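Alpha-1,3-glucanase (Bacillus circulans, PDB 5ZRU) probably hydrolyses alpha-1,3-glucan as a glycoside hydrolase family 87 enzyme, this chain being its catalytic unit. Local coordinates at residues 291-305 and 314-327. Residues are numbered along the deposited sequence; the frame is centred on the assembly and turned at random.
Sequences RYGEQAVYKGFMDNF and VWVEHFECGFWVGD. With ZN (zinc ion), chain G.
R291 and E320 pair their charges through water, not directly: R291 NE donates to one molecule, NH2 to a second, and both donate on to E320 OE2. A third water, accepting from V297 N and K299 NZ, donates to that oxygen and to the carbonyl of E294, whose OE2 binds a zinc ion at 2.0 Å together with H123. A296 presses its CB on E320 CD (3.5 Å). The other carboxylate oxygen, OE1, accepts the N-H of Y298 at 2.9 Å, and Y298 O takes E320 N in return. E320 reaches that far because CG stands anti to its backbone N (chi1 174°) and the chain beyond is extended. Y298's ring meets F319 CD1 at its edge; its hydroxyl bonds to N261 O. K299, bent at chi2, runs over the five-membered ring of W324, NZ lying 4.5 Å from the centroid as a cation-pi contact; its salt bridge to E320 OE1 is long. G300 sends its N-H to C321 O and sets CA over the face of F319, a CH-pi contact. Here the parallel strands of successive coils begin to pair, as in the right-handed beta-helix of the pectate-lyase-like clan: W324 N meets F301 O at 2.9 Å, nearly straight at 173°. Inside the coil F301 and F323 form an offset stack, planes 28° apart, and V316 CG1 touches F301 CE2 at 3.6 Å. The chain turns a corner at D303, whose carbonyl oxygen accepts G326 N on a lone pair, while D303 OD2 bonds to S270. N304 donates ND2 to D327 OD1, which it meets from above the carboxylate plane (2.9 Å) and which H330 also engages. F305 takes V325 CG2 over one face and turns CE2 toward the edge of F323.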
# COMPACT_ATOMS: atom_id res chain seq x y z
N ARG A 291 4.56 9.42 -11.89
CA ARG A 291 5.77 9.31 -11.07
C ARG A 291 6.88 10.25 -11.51
O ARG A 291 7.88 10.37 -10.78
CB ARG A 291 6.32 7.87 -11.11
CG ARG A 291 5.54 6.87 -10.29
CD ARG A 291 6.32 5.56 -10.16
NE ARG A 291 7.51 5.70 -9.33
CZ ARG A 291 8.28 4.67 -8.97
NH1 ARG A 291 7.97 3.44 -9.36
NH2 ARG A 291 9.35 4.87 -8.21
N TYR A 292 6.75 10.88 -12.67
CA TYR A 292 7.79 11.76 -13.21
C TYR A 292 9.17 11.09 -13.18
O TYR A 292 10.17 11.71 -12.81
CB TYR A 292 7.83 13.09 -12.45
CG TYR A 292 6.65 14.01 -12.69
CD1 TYR A 292 6.59 14.83 -13.81
CD2 TYR A 292 5.62 14.10 -11.75
CE1 TYR A 292 5.54 15.69 -14.01
CE2 TYR A 292 4.56 14.97 -11.95
CZ TYR A 292 4.52 15.76 -13.08
OH TYR A 292 3.47 16.63 -13.28
N GLY A 293 9.22 9.81 -13.54
CA GLY A 293 10.47 9.06 -13.55
C GLY A 293 11.31 9.15 -12.29
O GLY A 293 12.51 9.43 -12.36
N GLU A 294 10.70 8.91 -11.13
CA GLU A 294 11.32 8.99 -9.80
C GLU A 294 11.70 10.41 -9.39
O GLU A 294 12.38 10.59 -8.36
CB GLU A 294 12.56 8.09 -9.68
CG GLU A 294 12.30 6.63 -10.01
CD GLU A 294 12.84 6.23 -11.37
OE1 GLU A 294 12.07 6.24 -12.35
OE2 GLU A 294 14.04 5.91 -11.47
N GLN A 295 11.30 11.43 -10.15
CA GLN A 295 11.56 12.82 -9.80
C GLN A 295 10.29 13.56 -9.39
O GLN A 295 10.26 14.79 -9.46
CB GLN A 295 12.22 13.56 -10.97
CG GLN A 295 13.58 13.04 -11.40
CD GLN A 295 14.14 13.84 -12.58
OE1 GLN A 295 14.41 15.03 -12.47
NE2 GLN A 295 14.30 13.17 -13.72
N ALA A 296 9.24 12.84 -8.98
CA ALA A 296 7.98 13.51 -8.67
C ALA A 296 8.11 14.40 -7.44
O ALA A 296 7.49 15.47 -7.39
CB ALA A 296 6.85 12.49 -8.48
N VAL A 297 8.90 13.97 -6.45
CA VAL A 297 9.03 14.65 -5.16
C VAL A 297 7.65 15.03 -4.64
O VAL A 297 7.37 16.20 -4.34
CB VAL A 297 9.96 15.88 -5.27
CG1 VAL A 297 10.35 16.37 -3.87
CG2 VAL A 297 11.19 15.50 -6.06
N TYR A 298 6.77 14.05 -4.53
CA TYR A 298 5.35 14.31 -4.30
C TYR A 298 4.79 13.13 -3.50
O TYR A 298 3.77 12.53 -3.85
CB TYR A 298 4.66 14.53 -5.65
CG TYR A 298 3.33 15.27 -5.69
CD1 TYR A 298 2.32 15.02 -4.76
CD2 TYR A 298 3.07 16.20 -6.70
CE1 TYR A 298 1.09 15.68 -4.83
CE2 TYR A 298 1.85 16.86 -6.78
CZ TYR A 298 0.86 16.59 -5.85
OH TYR A 298 -0.36 17.23 -5.92
N LYS A 299 5.51 12.75 -2.45
CA LYS A 299 5.00 11.74 -1.53
C LYS A 299 4.07 12.40 -0.52
O LYS A 299 4.13 13.61 -0.27
CB LYS A 299 6.15 11.03 -0.81
CG LYS A 299 7.15 10.30 -1.72
CD LYS A 299 8.38 11.17 -2.01
CE LYS A 299 9.46 10.34 -2.72
NZ LYS A 299 10.70 11.13 -3.01
N GLY A 300 3.18 11.59 0.07
CA GLY A 300 2.27 12.13 1.07
C GLY A 300 2.99 12.79 2.22
O GLY A 300 2.67 13.92 2.63
N PHE A 301 4.00 12.11 2.76
CA PHE A 301 4.82 12.62 3.86
C PHE A 301 6.29 12.38 3.52
O PHE A 301 6.65 11.27 3.12
CB PHE A 301 4.48 11.91 5.18
CG PHE A 301 3.04 12.04 5.60
CD1 PHE A 301 2.60 13.18 6.26
CD2 PHE A 301 2.14 11.02 5.35
CE1 PHE A 301 1.27 13.29 6.66
CE2 PHE A 301 0.81 11.13 5.75
CZ PHE A 301 0.37 12.26 6.40
N MET A 302 7.13 13.41 3.71
CA MET A 302 8.50 13.39 3.22
C MET A 302 9.47 14.01 4.22
O MET A 302 9.08 14.83 5.06
CB MET A 302 8.64 14.19 1.91
CG MET A 302 7.86 13.64 0.75
SD MET A 302 7.94 14.79 -0.66
CE MET A 302 6.55 15.88 -0.34
N ASP A 303 10.74 13.60 4.10
CA ASP A 303 11.94 14.25 4.65
C ASP A 303 12.20 13.92 6.12
O ASP A 303 12.42 12.75 6.44
CB ASP A 303 11.88 15.75 4.36
CG ASP A 303 11.89 16.03 2.87
OD1 ASP A 303 12.75 15.43 2.18
OD2 ASP A 303 11.04 16.80 2.38
N ASN A 304 12.21 14.91 7.03
CA ASN A 304 12.81 14.75 8.37
C ASN A 304 11.74 14.52 9.44
O ASN A 304 11.07 15.46 9.86
CB ASN A 304 13.66 15.96 8.74
CG ASN A 304 14.71 16.29 7.71
OD1 ASN A 304 14.78 17.42 7.22
ND2 ASN A 304 15.55 15.32 7.38
N PHE A 305 11.64 13.29 9.93
CA PHE A 305 10.55 12.92 10.83
C PHE A 305 10.95 12.92 12.31
O PHE A 305 10.11 12.65 13.17
CB PHE A 305 10.00 11.53 10.46
CG PHE A 305 9.18 11.49 9.18
CD1 PHE A 305 9.77 11.64 7.93
CD2 PHE A 305 7.81 11.23 9.23
CE1 PHE A 305 9.02 11.57 6.76
CE2 PHE A 305 7.04 11.15 8.05
CZ PHE A 305 7.65 11.32 6.82
N VAL A 314 -4.21 8.21 9.77
CA VAL A 314 -4.31 9.02 8.56
C VAL A 314 -4.75 8.11 7.42
O VAL A 314 -4.64 6.88 7.47
CB VAL A 314 -2.99 9.75 8.21
CG1 VAL A 314 -2.62 10.78 9.29
CG2 VAL A 314 -1.84 8.75 7.97
N TRP A 315 -5.25 8.75 6.37
CA TRP A 315 -5.75 8.08 5.17
C TRP A 315 -5.17 8.86 4.00
O TRP A 315 -5.52 10.03 3.80
CB TRP A 315 -7.28 8.10 5.17
CG TRP A 315 -7.96 7.22 4.15
CD1 TRP A 315 -7.38 6.58 3.09
CD2 TRP A 315 -9.36 6.89 4.11
NE1 TRP A 315 -8.34 5.86 2.40
CE2 TRP A 315 -9.55 6.04 3.01
CE3 TRP A 315 -10.46 7.24 4.91
CZ2 TRP A 315 -10.81 5.52 2.68
CZ3 TRP A 315 -11.71 6.72 4.58
CH2 TRP A 315 -11.87 5.86 3.48
N VAL A 316 -4.24 8.26 3.26
CA VAL A 316 -3.53 8.97 2.19
C VAL A 316 -3.52 8.12 0.93
O VAL A 316 -3.32 6.90 0.99
CB VAL A 316 -2.09 9.37 2.60
CG1 VAL A 316 -2.13 10.32 3.79
CG2 VAL A 316 -1.23 8.14 2.89
N GLU A 317 -3.77 8.77 -0.21
CA GLU A 317 -3.81 8.04 -1.46
C GLU A 317 -3.41 8.94 -2.62
O GLU A 317 -3.49 10.17 -2.54
CB GLU A 317 -5.19 7.41 -1.72
CG GLU A 317 -6.37 8.34 -1.69
CD GLU A 317 -7.72 7.60 -1.82
OE1 GLU A 317 -7.72 6.36 -2.02
OE2 GLU A 317 -8.77 8.26 -1.72
N HIS A 318 -2.99 8.30 -3.71
CA HIS A 318 -2.69 8.93 -4.99
C HIS A 318 -1.42 9.77 -4.96
O HIS A 318 -1.21 10.62 -5.84
CB HIS A 318 -3.87 9.77 -5.49
CG HIS A 318 -5.16 9.01 -5.53
ND1 HIS A 318 -6.37 9.57 -5.17
CD2 HIS A 318 -5.41 7.73 -5.87
CE1 HIS A 318 -7.32 8.66 -5.29
NE2 HIS A 318 -6.77 7.53 -5.72
N PHE A 319 -0.54 9.54 -3.99
CA PHE A 319 0.74 10.23 -3.99
C PHE A 319 1.79 9.39 -4.70
O PHE A 319 1.54 8.25 -5.09
CB PHE A 319 1.16 10.57 -2.55
CG PHE A 319 0.29 11.61 -1.91
CD1 PHE A 319 0.57 12.96 -2.09
CD2 PHE A 319 -0.84 11.25 -1.20
CE1 PHE A 319 -0.25 13.94 -1.53
CE2 PHE A 319 -1.66 12.21 -0.63
CZ PHE A 319 -1.38 13.57 -0.80
N GLU A 320 2.98 9.97 -4.88
CA GLU A 320 4.09 9.21 -5.45
C GLU A 320 4.39 8.00 -4.60
O GLU A 320 4.50 6.87 -5.10
CB GLU A 320 5.32 10.11 -5.56
CG GLU A 320 6.58 9.40 -6.01
CD GLU A 320 7.80 10.29 -5.92
OE1 GLU A 320 7.70 11.36 -5.26
OE2 GLU A 320 8.84 9.94 -6.49
N CYS A 321 4.55 8.22 -3.30
CA CYS A 321 4.56 7.20 -2.27
C CYS A 321 3.69 7.71 -1.13
O CYS A 321 3.48 8.92 -1.00
CB CYS A 321 5.97 6.92 -1.72
SG CYS A 321 7.25 6.57 -2.94
N GLY A 322 3.21 6.80 -0.30
CA GLY A 322 2.49 7.23 0.90
C GLY A 322 3.40 8.01 1.83
O GLY A 322 3.12 9.15 2.20
N PHE A 323 4.50 7.36 2.22
CA PHE A 323 5.54 7.92 3.08
C PHE A 323 6.90 7.67 2.46
O PHE A 323 7.19 6.54 2.05
CB PHE A 323 5.56 7.25 4.48
CG PHE A 323 4.37 7.57 5.34
CD1 PHE A 323 3.12 7.02 5.07
CD2 PHE A 323 4.51 8.40 6.43
CE1 PHE A 323 2.03 7.30 5.89
CE2 PHE A 323 3.43 8.68 7.25
CZ PHE A 323 2.19 8.14 6.98
N TRP A 324 7.77 8.68 2.44
CA TRP A 324 9.19 8.46 2.16
C TRP A 324 10.00 9.07 3.29
O TRP A 324 10.18 10.29 3.35
CB TRP A 324 9.60 9.04 0.81
CG TRP A 324 10.96 8.55 0.42
CD1 TRP A 324 12.18 9.06 0.80
CD2 TRP A 324 11.25 7.42 -0.41
NE1 TRP A 324 13.20 8.31 0.25
CE2 TRP A 324 12.65 7.30 -0.51
CE3 TRP A 324 10.44 6.49 -1.11
CZ2 TRP A 324 13.27 6.29 -1.26
CZ3 TRP A 324 11.06 5.50 -1.85
CH2 TRP A 324 12.46 5.41 -1.92
N VAL A 325 10.47 8.23 4.21
CA VAL A 325 11.16 8.70 5.41
C VAL A 325 12.65 8.72 5.11
O VAL A 325 13.26 7.67 4.92
CB VAL A 325 10.84 7.82 6.62
CG1 VAL A 325 11.42 8.42 7.91
CG2 VAL A 325 9.33 7.68 6.74
N GLY A 326 13.24 9.91 5.06
CA GLY A 326 14.65 9.99 4.76
C GLY A 326 15.16 11.39 4.51
O GLY A 326 14.51 12.20 3.85
N ASP A 327 16.34 11.68 5.06
CA ASP A 327 16.96 12.99 4.93
C ASP A 327 17.88 13.03 3.72
O ASP A 327 18.76 12.18 3.58
CB ASP A 327 17.77 13.33 6.18
CG ASP A 327 18.55 14.61 6.00
OD1 ASP A 327 17.92 15.63 5.66
OD2 ASP A 327 19.79 14.58 6.19
ZN ZN G . 14.66 5.26 -13.30
O HOH W 1 8.66 8.17 -8.30
O HOH W 2 10.02 7.28 -6.16
O HOH W 3 10.74 11.66 -6.18
O HOH W 4 12.32 12.16 2.18
O HOH W 5 16.79 4.23 -12.90